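Local coordinates for protein GH18 chiitnase (Pseudoalteromonas aurantia, PDB 6K7Z) that is a family 18 endochitinase that degrades chitin, probably cutting within the chain at an active site in its TIM barrel, at residues N17-P22 and I62-H67; Y23-L28 and I181-V186; S102-N107 and P148-S153; F223-N228 and S263-G268. All coordinates share one frame; numbering follows the deposited sequence.

Contact 1 (N17-P22 and I62-H67); sequences NASELP and IKVMQH
Met65 reaches across from helix 56-67 to lie against Ala18 and Ser19, in the loop that links strands 3-8 and 25-33. Its CB stands back, but chi1 of -76° puts CG opposite the carbonyl carbon, on the side of the loop, 4.0 Å from Ser19 CB and equally near the backbone N of that serine, so it meets the loop at main chain and side chain together. With chi2 nearly straight at -170°, the chain then runs on to SD, which rests 4.0 Å from Ala18 CB. There it bends, chi3 being -79°, and CE folds back under its own helix to lie 3.9 Å from Ile62 CA. Loop and helix therefore share the thioether, SD facing Ala18 and CE facing the preceding helical turn.

Val64 makes the outer half of the contact. One of its methyls, CG1, comes up alongside Ser19, 3.7 Å from Ser19 CB and just as near Ser19 OG. The touch with the valine methyl is van der Waals in kind; the hydroxyl's hydrogen bond goes to the carbonyl of Ile16, three residues earlier in the same loop. No hydrogen bond joins the two segments. The loop is tied down close by instead, where Gln70 NE2 binds Ala18 O.

In the barrel, this loop occupies the place between the first two strands, with helix 56-67 beside it. Met65 also packs on Val26 of strand 25-33 and Val72 of strand 71-77, Ala18 touches Phe262, and Leu21 and Pro22 pack against helix 269-277.

Contact 2 (Y23-L28 and I181-V186); sequences YDVVNL and IDWLNV
Trp183 swings its indole toward strand 25-33 with CG held between its own backbone N and carbonyl carbon (chi1 58°), while Asn27 and Asn185 each turn CG away from their carbonyl carbons. All three point into the barrel from strands on opposing walls. The six-membered end of the indole meets Val25 obliquely, CZ2 lying 3.7 Å from Val25 CG2. Further along, the two asparagine amides approach from opposite directions, their planes 52° apart and their ND2 atoms 3.6 Å from each other.

One water joins the polar groups. It accepts from Trp183 NE1 at 3.1 Å and from Asn185 ND2 at 3.0 Å, and it donates to Asn27 OD1 at 2.9 Å. Asn185 ND2 has a second, weak bond to Asp113 OD1, and Asp113 lies in the segment that matches the DxxDxDxE signature of family 18.

The water thus acts as a hydrogen-bonded hub: by accepting two N-H groups and giving one O-H to the Asn27 carbonyl oxygen, it satisfies the indole nitrogen and both asparagine side chains inside the barrel.

Contact 3 (S102-N107 and P148-S153); sequences SFVKNN and PDYIIS
Tyr150 and Val104 meet in the outer layer of the TIM barrel, where the last turn of helix 93-106 faces the residues leading into strand 151-154. Val104 CG1 approaches the tyrosine ring obliquely, 3.8 Å from Tyr150 CE1, as the two side chains slide past each other in opposite directions. Chi1 at -68° sets Tyr150 CG opposite its carbonyl carbon and sends the ring toward the helix. Lys105 crosses the tyrosine at about a right angle. Its CG lies 3.8 Å from Tyr150 OH and its CE 4.0 Å from the same oxygen, so the extended aliphatic chain passes the phenol end. Replacing this tyrosine by alanine removes ring and hydroxyl together and is likely to leave a gap beside Val104 and the lysine methylenes without a partner.

In the next shell, Val104 packs on Ile74 of strand 71-77, Val112 of strand 111-115 and Leu109, so it lies between the helix and the barrel strands. Tyr150 rests on Leu145, and its carbonyl accepts from Arg142, which also pairs with Asp182. The tyrosine main chain is held where the strand begins.

The helix closes at Asn107, the first residue to leave helical angles. Phe103 O accepts both Asn107 N and Asn107 ND2, the latter at 2.9 Å with an N-H...O angle of 155°, and that ND2 sits over the centre of the Phe103 ring, 3.3 Å above its plane.

Contact 4 (F223-N228 and S263-G268); sequences FPVTQN and SSDHNG
Val225 and Ser264 bring the two backbones to 6.3 Å between their CA atoms, where the chain turns out of strand 219-224 and passes the short 3-10 segment that includes Ser264. No hydrogen bond links the segments; the side chains do the touching. With chi1 at 179°, Val225 CG1 is trans to the backbone N and carried toward the serine carbonyl, 3.9 Å from both Ser264 O and Asp265 CB, so one methyl fills the angle between that carbonyl and the aspartate methylene. Behind it, Val225 CB is 4.1 Å from Ser264 CB. Thr226 adds its own methyl, CG2, to the same carbonyl, 3.5 Å from Ser264 O, while its hydroxyl lies 4.0 Å from Ser264 CB.

The hydroxyls are joined through a third residue. Thr226 OG1 bonds to one carboxylate oxygen of Asp229 and Ser264 OG to the other, so this acid, just after residues 223-228, grips a hydroxyl of its own loop and reaches across to Ser264. Asp265 sends its carboxylate the other way: OD1 receives the N-H of Trp270 and OD2 that of Ile271, so it binds the first turn of helix 269-277, with Gly268 at the N-cap. A negative group there would probably be favoured by the helix dipole.

The contact lies just beyond the C-terminal ends of strands 219-224 and 256-260, which are adjacent and parallel, with helix 237-251 connecting them. Val225 bonds through its backbone to Trp260, at the end of strand 256-260, and helix 269-277, the last in the model, follows.

In the fold
All four contacts belong to one TIM barrel, whose eight parallel strands run in order from 3-8 to 256-260, the last pairing with the first. Contact 2 lies at the centre, spanning the barrel from strand 25-33 to strand 183-187, and contact 3 is nested inside the loop it closes. These two share neighbouring strands, with centres about 13 Å apart, and Asp182 OD2 probably bonds to Ile152 N at 2.8 Å. Contact 1, about 15 Å from contact 2 between centres, alternates with it along the chain and touches it through Met65 and Ala18 against Val26. Contact 4 comes last, about 27 Å from contact 3 between centres. Together they tie the outer helices, the strand wall and the barrel interior.

Contact 1 (N17-P22 and I62-H67)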
loop_
_atom_site.group_PDB
_atom_site.type_symbol
_atom_site.label_atom_id
_atom_site.label_comp_id
_atom_site.label_asym_id
_atom_site.label_seq_id
_atom_site.Cartn_x
_atom_site.Cartn_y
_atom_site.Cartn_z
ATOM N N ASN A 17 15.128 -12.626 3.603
ATOM C CA ASN A 17 16.023 -12.010 2.618
ATOM C C ASN A 17 15.847 -10.499 2.561
ATOM O O ASN A 17 16.798 -9.778 2.228
ATOM C CB ASN A 17 15.805 -12.602 1.215
ATOM C CG ASN A 17 16.430 -13.993 1.054
ATOM O OD1 ASN A 17 16.621 -14.712 2.032
ATOM N ND2 ASN A 17 16.731 -14.374 -0.182
ATOM N N ALA A 18 14.646 -10.001 2.867
ATOM C CA ALA A 18 14.405 -8.567 2.783
ATOM C C ALA A 18 15.225 -7.796 3.808
ATOM O O ALA A 18 15.556 -6.632 3.573
ATOM C CB ALA A 18 12.916 -8.265 2.961
ATOM N N SER A 19 15.574 -8.429 4.936
ATOM C CA SER A 19 16.357 -7.762 5.973
ATOM C C SER A 19 17.746 -7.350 5.495
ATOM O O SER A 19 18.362 -6.476 6.111
ATOM C CB SER A 19 16.497 -8.672 7.198
ATOM O OG SER A 19 17.400 -9.727 6.910
ATOM N N GLU A 20 18.257 -7.956 4.422
ATOM C CA GLU A 20 19.577 -7.617 3.909
ATOM C C GLU A 20 19.513 -6.794 2.631
ATOM O O GLU A 20 20.532 -6.627 1.960
ATOM C CB GLU A 20 20.401 -8.885 3.683
ATOM C CG GLU A 20 20.379 -9.844 4.870
ATOM C CD GLU A 20 21.107 -9.328 6.104
ATOM O OE1 GLU A 20 21.662 -8.211 6.077
ATOM O OE2 GLU A 20 21.113 -10.061 7.122
ATOM N N LEU A 21 18.346 -6.278 2.282
ATOM C CA LEU A 21 18.146 -5.512 1.068
ATOM C C LEU A 21 17.750 -4.083 1.416
ATOM O O LEU A 21 17.347 -3.803 2.551
ATOM C CB LEU A 21 17.073 -6.182 0.198
ATOM C CG LEU A 21 17.643 -7.467 -0.402
ATOM C CD1 LEU A 21 16.514 -8.313 -0.978
ATOM C CD2 LEU A 21 18.676 -7.130 -1.473
ATOM N N PRO A 22 17.888 -3.162 0.495
ATOM C CA PRO A 22 17.647 -1.744 0.822
ATOM C C PRO A 22 16.169 -1.368 0.770
ATOM O O PRO A 22 15.751 -0.464 0.026
ATOM C CB PRO A 22 18.486 -1.019 -0.240
ATOM C CG PRO A 22 18.462 -1.930 -1.409
ATOM C CD PRO A 22 18.456 -3.327 -0.858
ATOM N N ILE A 62 10.206 -10.924 10.757
ATOM C CA ILE A 62 9.757 -9.597 11.165
ATOM C C ILE A 62 10.688 -9.019 12.224
ATOM O O ILE A 62 11.056 -7.836 12.175
ATOM C CB ILE A 62 8.303 -9.663 11.672
ATOM C CG1 ILE A 62 7.354 -10.107 10.547
ATOM C CG2 ILE A 62 7.895 -8.324 12.292
ATOM C CD1 ILE A 62 5.971 -10.510 11.020
ATOM N N LYS A 63 11.071 -9.837 13.209
ATOM C CA LYS A 63 11.979 -9.359 14.248
ATOM C C LYS A 63 13.323 -8.960 13.658
ATOM O O LYS A 63 13.889 -7.926 14.028
ATOM C CB LYS A 63 12.172 -10.429 15.322
ATOM C CG LYS A 63 10.952 -10.690 16.189
ATOM C CD LYS A 63 11.231 -11.833 17.166
ATOM C CE LYS A 63 9.958 -12.297 17.871
ATOM N NZ LYS A 63 10.182 -13.559 18.648
ATOM N N VAL A 64 13.844 -9.764 12.729
ATOM C CA VAL A 64 15.134 -9.469 12.121
ATOM C C VAL A 64 15.057 -8.196 11.289
ATOM O O VAL A 64 15.956 -7.346 11.343
ATOM C CB VAL A 64 15.606 -10.667 11.281
ATOM C CG1 VAL A 64 16.845 -10.298 10.484
ATOM C CG2 VAL A 64 15.878 -11.874 12.189
ATOM N N MET A 65 13.988 -8.049 10.500
ATOM C CA MET A 65 13.793 -6.821 9.734
ATOM C C MET A 65 13.734 -5.607 10.651
ATOM O O MET A 65 14.389 -4.587 10.399
ATOM C CB MET A 65 12.516 -6.923 8.894
ATOM C CG MET A 65 12.652 -7.806 7.654
ATOM S SD MET A 65 11.213 -7.669 6.546
ATOM C CE MET A 65 10.040 -8.723 7.405
ATOM N N GLN A 66 12.952 -5.706 11.725
ATOM C CA GLN A 66 12.834 -4.604 12.672
ATOM C C GLN A 66 14.165 -4.303 13.354
ATOM O O GLN A 66 14.488 -3.134 13.596
ATOM C CB GLN A 66 11.747 -4.919 13.695
ATOM C CG GLN A 66 10.354 -4.714 13.113
ATOM C CD GLN A 66 9.255 -5.250 13.993
ATOM O OE1 GLN A 66 9.482 -6.121 14.834
ATOM N NE2 GLN A 66 8.044 -4.745 13.795
ATOM N N HIS A 67 14.979 -5.315 13.616
ATOM C CA HIS A 67 16.331 -5.099 14.216
ATOM C C HIS A 67 17.157 -4.272 13.260
ATOM O O HIS A 67 18.032 -3.569 13.663
ATOM C CB HIS A 67 17.045 -6.441 14.478
ATOM C CG HIS A 67 18.459 -6.362 15.011
ATOM N ND1 HIS A 67 18.790 -5.796 16.226
ATOM C CD2 HIS A 67 19.601 -6.925 14.554
ATOM C CE1 HIS A 67 20.082 -5.919 16.430
ATOM N NE2 HIS A 67 20.595 -6.615 15.437
#

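Contact 2 (Y23-L28 and I181-V186)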
loop_
_atom_site.group_PDB
_atom_site.type_symbol
_atom_site.label_atom_id
_atom_site.label_comp_id
_atom_site.label_asym_id
_atom_site.label_seq_id
_atom_site.Cartn_x
_atom_site.Cartn_y
_atom_site.Cartn_z
ATOM N N TYR A 23 15.360 -2.079 1.555
ATOM C CA TYR A 23 13.959 -1.730 1.775
ATOM C C TYR A 23 13.808 -0.960 3.075
ATOM O O TYR A 23 14.489 -1.245 4.062
ATOM C CB TYR A 23 13.059 -2.967 1.840
ATOM C CG TYR A 23 12.783 -3.576 0.486
ATOM C CD1 TYR A 23 12.013 -2.899 -0.451
ATOM C CD2 TYR A 23 13.288 -4.832 0.154
ATOM C CE1 TYR A 23 11.764 -3.442 -1.699
ATOM C CE2 TYR A 23 13.042 -5.391 -1.086
ATOM C CZ TYR A 23 12.277 -4.694 -2.006
ATOM O OH TYR A 23 12.038 -5.262 -3.239
ATOM N N ASP A 24 12.905 0.011 3.072
ATOM C CA ASP A 24 12.537 0.676 4.311
ATOM C C ASP A 24 11.284 0.094 4.937
ATOM O O ASP A 24 11.176 0.066 6.170
ATOM C CB ASP A 24 12.332 2.170 4.068
ATOM C CG ASP A 24 13.587 2.847 3.590
ATOM O OD1 ASP A 24 14.626 2.716 4.277
ATOM O OD2 ASP A 24 13.542 3.490 2.523
ATOM N N VAL A 25 10.353 -0.391 4.121
ATOM C CA VAL A 25 9.051 -0.852 4.596
ATOM C C VAL A 25 8.681 -2.121 3.847
ATOM O O VAL A 25 8.805 -2.188 2.620
ATOM C CB VAL A 25 7.957 0.212 4.373
ATOM C CG1 VAL A 25 6.628 -0.274 4.934
ATOM C CG2 VAL A 25 8.352 1.543 4.988
ATOM N N VAL A 26 8.192 -3.114 4.578
ATOM C CA VAL A 26 7.651 -4.326 3.982
ATOM C C VAL A 26 6.197 -4.434 4.405
ATOM O O VAL A 26 5.894 -4.426 5.606
ATOM C CB VAL A 26 8.444 -5.572 4.398
ATOM C CG1 VAL A 26 7.706 -6.822 3.963
ATOM C CG2 VAL A 26 9.846 -5.514 3.796
ATOM N N ASN A 27 5.298 -4.528 3.422
ATOM C CA ASN A 27 3.873 -4.715 3.660
ATOM C C ASN A 27 3.550 -6.197 3.538
ATOM O O ASN A 27 3.661 -6.763 2.451
ATOM C CB ASN A 27 3.018 -3.938 2.659
ATOM C CG ASN A 27 3.264 -2.444 2.695
ATOM O OD1 ASN A 27 3.597 -1.886 3.733
ATOM N ND2 ASN A 27 3.051 -1.781 1.557
ATOM N N LEU A 28 3.128 -6.821 4.638
ATOM C CA LEU A 28 2.706 -8.213 4.571
ATOM C C LEU A 28 1.287 -8.273 4.019
ATOM O O LEU A 28 0.376 -7.640 4.558
ATOM C CB LEU A 28 2.796 -8.875 5.947
ATOM C CG LEU A 28 4.122 -8.659 6.662
ATOM C CD1 LEU A 28 4.061 -9.211 8.080
ATOM C CD2 LEU A 28 5.268 -9.319 5.870
ATOM N N ILE A 181 -2.304 10.363 7.482
ATOM C CA ILE A 181 -1.786 9.269 6.665
ATOM C C ILE A 181 -0.301 9.503 6.452
ATOM O O ILE A 181 0.116 10.622 6.114
ATOM C CB ILE A 181 -2.531 9.203 5.317
ATOM C CG1 ILE A 181 -4.003 8.854 5.540
ATOM C CG2 ILE A 181 -1.828 8.244 4.336
ATOM C CD1 ILE A 181 -4.854 8.955 4.283
ATOM N N ASP A 182 0.503 8.456 6.618
ATOM C CA ASP A 182 1.937 8.641 6.437
ATOM C C ASP A 182 2.319 8.741 4.967
ATOM O O ASP A 182 3.119 9.606 4.596
ATOM C CB ASP A 182 2.700 7.518 7.131
ATOM C CG ASP A 182 2.582 7.604 8.644
ATOM O OD1 ASP A 182 3.328 8.392 9.254
ATOM O OD2 ASP A 182 1.742 6.902 9.208
ATOM N N TRP A 183 1.761 7.887 4.109
ATOM C CA TRP A 183 2.018 8.010 2.677
ATOM C C TRP A 183 1.012 7.168 1.904
ATOM O O TRP A 183 0.285 6.347 2.469
ATOM C CB TRP A 183 3.444 7.596 2.308
ATOM C CG TRP A 183 3.803 6.198 2.690
ATOM C CD1 TRP A 183 3.494 5.050 2.005
ATOM C CD2 TRP A 183 4.564 5.791 3.829
ATOM N NE1 TRP A 183 4.003 3.962 2.663
ATOM C CE2 TRP A 183 4.662 4.387 3.787
ATOM C CE3 TRP A 183 5.174 6.477 4.885
ATOM C CZ2 TRP A 183 5.346 3.660 4.755
ATOM C CZ3 TRP A 183 5.851 5.749 5.847
ATOM C CH2 TRP A 183 5.923 4.359 5.783
ATOM N N LEU A 184 0.992 7.389 0.597
ATOM C CA LEU A 184 0.156 6.657 -0.343
ATOM C C LEU A 184 1.053 5.812 -1.232
ATOM O O LEU A 184 1.988 6.340 -1.838
ATOM C CB LEU A 184 -0.646 7.612 -1.224
ATOM C CG LEU A 184 -1.555 8.636 -0.555
ATOM C CD1 LEU A 184 -2.235 9.498 -1.630
ATOM C CD2 LEU A 184 -2.589 7.926 0.336
ATOM N N ASN A 185 0.760 4.516 -1.320
ATOM C CA ASN A 185 1.448 3.631 -2.267
ATOM C C ASN A 185 0.630 3.635 -3.553
ATOM O O ASN A 185 -0.283 2.827 -3.717
ATOM C CB ASN A 185 1.570 2.219 -1.704
ATOM C CG ASN A 185 2.422 2.153 -0.439
ATOM O OD1 ASN A 185 3.529 2.690 -0.388
ATOM N ND2 ASN A 185 1.903 1.477 0.587
ATOM N N VAL A 186 0.933 4.564 -4.466
ATOM C CA VAL A 186 0.136 4.698 -5.686
ATOM C C VAL A 186 0.483 3.562 -6.647
ATOM O O VAL A 186 1.649 3.367 -7.005
ATOM C CB VAL A 186 0.359 6.064 -6.356
ATOM C CG1 VAL A 186 -0.552 6.196 -7.572
ATOM C CG2 VAL A 186 0.123 7.208 -5.358
HETATM O O HOH W 1 3.388 0.948 3.168
#

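Contact 3 (S102-N107 and P148-S153)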
loop_
_atom_site.group_PDB
_atom_site.type_symbol
_atom_site.label_atom_id
_atom_site.label_comp_id
_atom_site.label_asym_id
_atom_site.label_seq_id
_atom_site.Cartn_x
_atom_site.Cartn_y
_atom_site.Cartn_z
ATOM N N SER A 102 -5.493 -4.114 17.247
ATOM C CA SER A 102 -5.118 -5.271 18.053
ATOM C C SER A 102 -4.199 -6.205 17.280
ATOM O O SER A 102 -3.190 -6.678 17.817
ATOM C CB SER A 102 -6.370 -6.006 18.526
ATOM O OG SER A 102 -7.088 -5.195 19.433
ATOM N N PHE A 103 -4.517 -6.473 16.010
ATOM C CA PHE A 103 -3.647 -7.347 15.232
ATOM C C PHE A 103 -2.241 -6.776 15.143
ATOM O O PHE A 103 -1.256 -7.509 15.294
ATOM C CB PHE A 103 -4.205 -7.571 13.831
ATOM C CG PHE A 103 -3.410 -8.567 13.033
ATOM C CD1 PHE A 103 -2.319 -8.160 12.267
ATOM C CD2 PHE A 103 -3.748 -9.909 13.049
ATOM C CE1 PHE A 103 -1.565 -9.090 11.539
ATOM C CE2 PHE A 103 -3.012 -10.834 12.322
ATOM C CZ PHE A 103 -1.915 -10.418 11.568
ATOM N N VAL A 104 -2.129 -5.468 14.917
ATOM C CA VAL A 104 -0.815 -4.828 14.846
ATOM C C VAL A 104 -0.070 -4.979 16.170
ATOM O O VAL A 104 1.117 -5.327 16.202
ATOM C CB VAL A 104 -0.965 -3.349 14.451
ATOM C CG1 VAL A 104 0.348 -2.596 14.657
ATOM C CG2 VAL A 104 -1.421 -3.254 13.015
ATOM N N LYS A 105 -0.753 -4.703 17.284
ATOM C CA LYS A 105 -0.058 -4.712 18.568
ATOM C C LYS A 105 0.261 -6.130 19.019
ATOM O O LYS A 105 1.366 -6.393 19.509
ATOM C CB LYS A 105 -0.889 -3.984 19.618
ATOM C CG LYS A 105 -1.007 -2.491 19.368
ATOM C CD LYS A 105 -1.752 -1.803 20.505
ATOM C CE LYS A 105 -1.757 -0.292 20.335
ATOM N NZ LYS A 105 -2.552 0.371 21.416
ATOM N N ASN A 106 -0.691 -7.053 18.869
ATOM C CA ASN A 106 -0.471 -8.434 19.293
ATOM C C ASN A 106 0.610 -9.126 18.481
ATOM O O ASN A 106 1.219 -10.080 18.972
ATOM C CB ASN A 106 -1.761 -9.241 19.195
ATOM C CG ASN A 106 -2.847 -8.726 20.130
ATOM O OD1 ASN A 106 -2.559 -8.191 21.208
ATOM N ND2 ASN A 106 -4.101 -8.882 19.719
ATOM N N ASN A 107 0.855 -8.682 17.251
ATOM C CA ASN A 107 1.917 -9.243 16.429
ATOM C C ASN A 107 3.117 -8.314 16.306
ATOM O O ASN A 107 3.980 -8.550 15.458
ATOM C CB ASN A 107 1.374 -9.609 15.047
ATOM C CG ASN A 107 0.342 -10.716 15.109
ATOM O OD1 ASN A 107 0.681 -11.885 15.298
ATOM N ND2 ASN A 107 -0.926 -10.351 14.972
ATOM N N PRO A 148 4.305 9.242 16.228
ATOM C CA PRO A 148 4.991 8.665 15.077
ATOM C C PRO A 148 5.384 7.232 15.267
ATOM O O PRO A 148 6.086 6.724 14.476
ATOM C CB PRO A 148 6.276 9.489 15.009
ATOM C CG PRO A 148 6.570 9.704 16.454
ATOM C CD PRO A 148 5.244 9.939 17.115
ATOM N N ASP A 149 4.911 6.597 16.307
ATOM C CA ASP A 149 5.227 5.229 16.596
ATOM C C ASP A 149 4.715 4.192 15.603
ATOM O O ASP A 149 5.266 3.141 15.516
ATOM C CB ASP A 149 4.598 4.878 17.914
ATOM C CG ASP A 149 5.247 5.632 19.109
ATOM O OD1 ASP A 149 6.302 6.253 18.917
ATOM O OD2 ASP A 149 4.678 5.601 20.204
ATOM N N TYR A 150 3.626 4.522 14.920
ATOM C CA TYR A 150 2.972 3.605 13.998
ATOM C C TYR A 150 2.749 4.273 12.651
ATOM O O TYR A 150 2.619 5.497 12.547
ATOM C CB TYR A 150 1.625 3.125 14.540
ATOM C CG TYR A 150 1.742 2.246 15.742
ATOM C CD1 TYR A 150 2.024 0.903 15.604
ATOM C CD2 TYR A 150 1.556 2.751 17.020
ATOM C CE1 TYR A 150 2.120 0.083 16.694
ATOM C CE2 TYR A 150 1.665 1.931 18.127
ATOM C CZ TYR A 150 1.947 0.598 17.953
ATOM O OH TYR A 150 2.055 -0.240 19.037
ATOM N N ILE A 151 2.669 3.434 11.623
ATOM C CA ILE A 151 2.477 3.860 10.243
ATOM C C ILE A 151 1.074 3.477 9.808
ATOM O O ILE A 151 0.605 2.368 10.097
ATOM C CB ILE A 151 3.523 3.208 9.314
ATOM C CG1 ILE A 151 4.935 3.637 9.711
ATOM C CG2 ILE A 151 3.246 3.552 7.847
ATOM C CD1 ILE A 151 5.243 5.070 9.368
ATOM N N ILE A 152 0.410 4.387 9.101
ATOM C CA ILE A 152 -0.819 4.089 8.373
ATOM C C ILE A 152 -0.588 4.557 6.947
ATOM O O ILE A 152 -0.439 5.760 6.701
ATOM C CB ILE A 152 -2.056 4.774 8.971
ATOM C CG1 ILE A 152 -2.284 4.310 10.410
ATOM C CG2 ILE A 152 -3.294 4.452 8.132
ATOM C CD1 ILE A 152 -3.468 5.002 11.088
ATOM N N SER A 153 -0.521 3.616 6.016
ATOM C CA SER A 153 -0.471 3.947 4.602
ATOM C C SER A 153 -1.749 3.464 3.932
ATOM O O SER A 153 -2.513 2.677 4.502
ATOM C CB SER A 153 0.765 3.322 3.937
ATOM O OG SER A 153 0.767 1.912 4.050
#

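Contact 4 (F223-N228 and S263-G268)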
loop_
_atom_site.group_PDB
_atom_site.type_symbol
_atom_site.label_atom_id
_atom_site.label_comp_id
_atom_site.label_asym_id
_atom_site.label_seq_id
_atom_site.Cartn_x
_atom_site.Cartn_y
_atom_site.Cartn_z
ATOM N N PHE A 223 5.209 0.110 -8.745
ATOM C CA PHE A 223 5.410 -0.543 -10.039
ATOM C C PHE A 223 5.481 -2.054 -9.874
ATOM O O PHE A 223 5.861 -2.544 -8.806
ATOM C CB PHE A 223 6.704 -0.055 -10.709
ATOM C CG PHE A 223 6.690 1.400 -11.020
ATOM C CD1 PHE A 223 6.061 1.863 -12.164
ATOM C CD2 PHE A 223 7.257 2.318 -10.150
ATOM C CE1 PHE A 223 6.018 3.213 -12.438
ATOM C CE2 PHE A 223 7.215 3.677 -10.427
ATOM C CZ PHE A 223 6.601 4.120 -11.570
ATOM N N PRO A 224 5.164 -2.812 -10.927
ATOM C CA PRO A 224 5.406 -4.260 -10.890
ATOM C C PRO A 224 6.877 -4.555 -11.132
ATOM O O PRO A 224 7.534 -3.882 -11.931
ATOM C CB PRO A 224 4.553 -4.804 -12.046
ATOM C CG PRO A 224 4.128 -3.611 -12.856
ATOM C CD PRO A 224 4.694 -2.363 -12.252
ATOM N N VAL A 225 7.393 -5.574 -10.441
ATOM C CA VAL A 225 8.793 -5.948 -10.635
ATOM C C VAL A 225 8.980 -6.589 -12.000
ATOM O O VAL A 225 9.877 -6.211 -12.761
ATOM C CB VAL A 225 9.278 -6.877 -9.513
ATOM C CG1 VAL A 225 10.731 -7.282 -9.748
ATOM C CG2 VAL A 225 9.113 -6.199 -8.158
ATOM N N THR A 226 8.142 -7.564 -12.323
ATOM C CA THR A 226 8.225 -8.298 -13.578
ATOM C C THR A 226 6.920 -8.208 -14.346
ATOM O O THR A 226 5.874 -7.809 -13.818
ATOM C CB THR A 226 8.519 -9.779 -13.353
ATOM O OG1 THR A 226 7.416 -10.369 -12.637
ATOM C CG2 THR A 226 9.835 -9.969 -12.585
ATOM N N GLN A 227 6.969 -8.679 -15.583
ATOM C CA GLN A 227 5.797 -8.708 -16.386
ATOM C C GLN A 227 4.641 -9.525 -15.744
ATOM O O GLN A 227 3.511 -9.207 -15.935
ATOM C CB GLN A 227 6.118 -9.355 -17.718
ATOM C CG GLN A 227 4.902 -9.705 -18.574
ATOM C CD GLN A 227 4.500 -11.165 -18.444
ATOM O OE1 GLN A 227 5.302 -12.082 -18.628
ATOM N NE2 GLN A 227 3.237 -11.381 -18.174
ATOM N N ASN A 228 4.952 -10.597 -15.042
ATOM C CA ASN A 228 3.878 -11.423 -14.489
ATOM C C ASN A 228 3.281 -10.819 -13.233
ATOM O O ASN A 228 2.348 -11.403 -12.673
ATOM C CB ASN A 228 4.373 -12.857 -14.186
ATOM C CG ASN A 228 3.235 -13.842 -13.903
ATOM O OD1 ASN A 228 3.083 -14.324 -12.782
ATOM N ND2 ASN A 228 2.427 -14.122 -14.913
ATOM N N SER A 263 8.736 -11.301 -3.890
ATOM C CA SER A 263 9.268 -12.593 -4.329
ATOM C C SER A 263 9.445 -12.688 -5.837
ATOM O O SER A 263 9.871 -13.740 -6.334
ATOM C CB SER A 263 8.364 -13.722 -3.843
ATOM O OG SER A 263 8.640 -14.010 -2.483
ATOM N N SER A 264 9.147 -11.629 -6.574
ATOM C CA SER A 264 9.407 -11.605 -8.006
ATOM C C SER A 264 10.787 -11.059 -8.352
ATOM O O SER A 264 11.175 -11.104 -9.527
ATOM C CB SER A 264 8.355 -10.759 -8.718
ATOM O OG SER A 264 7.081 -11.333 -8.579
ATOM N N ASP A 265 11.524 -10.544 -7.374
ATOM C CA ASP A 265 12.782 -9.831 -7.611
ATOM C C ASP A 265 13.955 -10.754 -7.301
ATOM O O ASP A 265 14.346 -10.917 -6.145
ATOM C CB ASP A 265 12.861 -8.571 -6.768
ATOM C CG ASP A 265 14.178 -7.859 -6.931
ATOM O OD1 ASP A 265 14.889 -8.142 -7.934
ATOM O OD2 ASP A 265 14.500 -7.014 -6.074
ATOM N N HIS A 266 14.535 -11.305 -8.327
ATOM C CA HIS A 266 15.674 -12.223 -8.249
ATOM C C HIS A 266 16.941 -11.630 -7.654
ATOM O O HIS A 266 17.476 -10.713 -8.162
ATOM C CB HIS A 266 15.981 -12.720 -9.659
ATOM C CG HIS A 266 16.917 -13.874 -9.717
ATOM N ND1 HIS A 266 18.101 -13.829 -10.396
ATOM C CD2 HIS A 266 16.839 -15.109 -9.185
ATOM C CE1 HIS A 266 18.728 -14.971 -10.256
ATOM N NE2 HIS A 266 17.977 -15.770 -9.535
ATOM N N ASN A 267 17.387 -12.213 -6.564
ATOM C CA ASN A 267 18.592 -11.764 -5.862
ATOM C C ASN A 267 18.512 -10.312 -5.416
ATOM O O ASN A 267 19.530 -9.706 -5.097
ATOM C CB ASN A 267 19.857 -11.995 -6.698
ATOM C CG ASN A 267 20.231 -13.459 -6.781
ATOM O OD1 ASN A 267 20.695 -13.940 -7.824
ATOM N ND2 ASN A 267 20.020 -14.184 -5.686
ATOM N N GLY A 268 17.313 -9.751 -5.349
ATOM C CA GLY A 268 17.176 -8.361 -4.979
ATOM C C GLY A 268 17.761 -7.386 -5.972
ATOM O O GLY A 268 17.988 -6.224 -5.621
#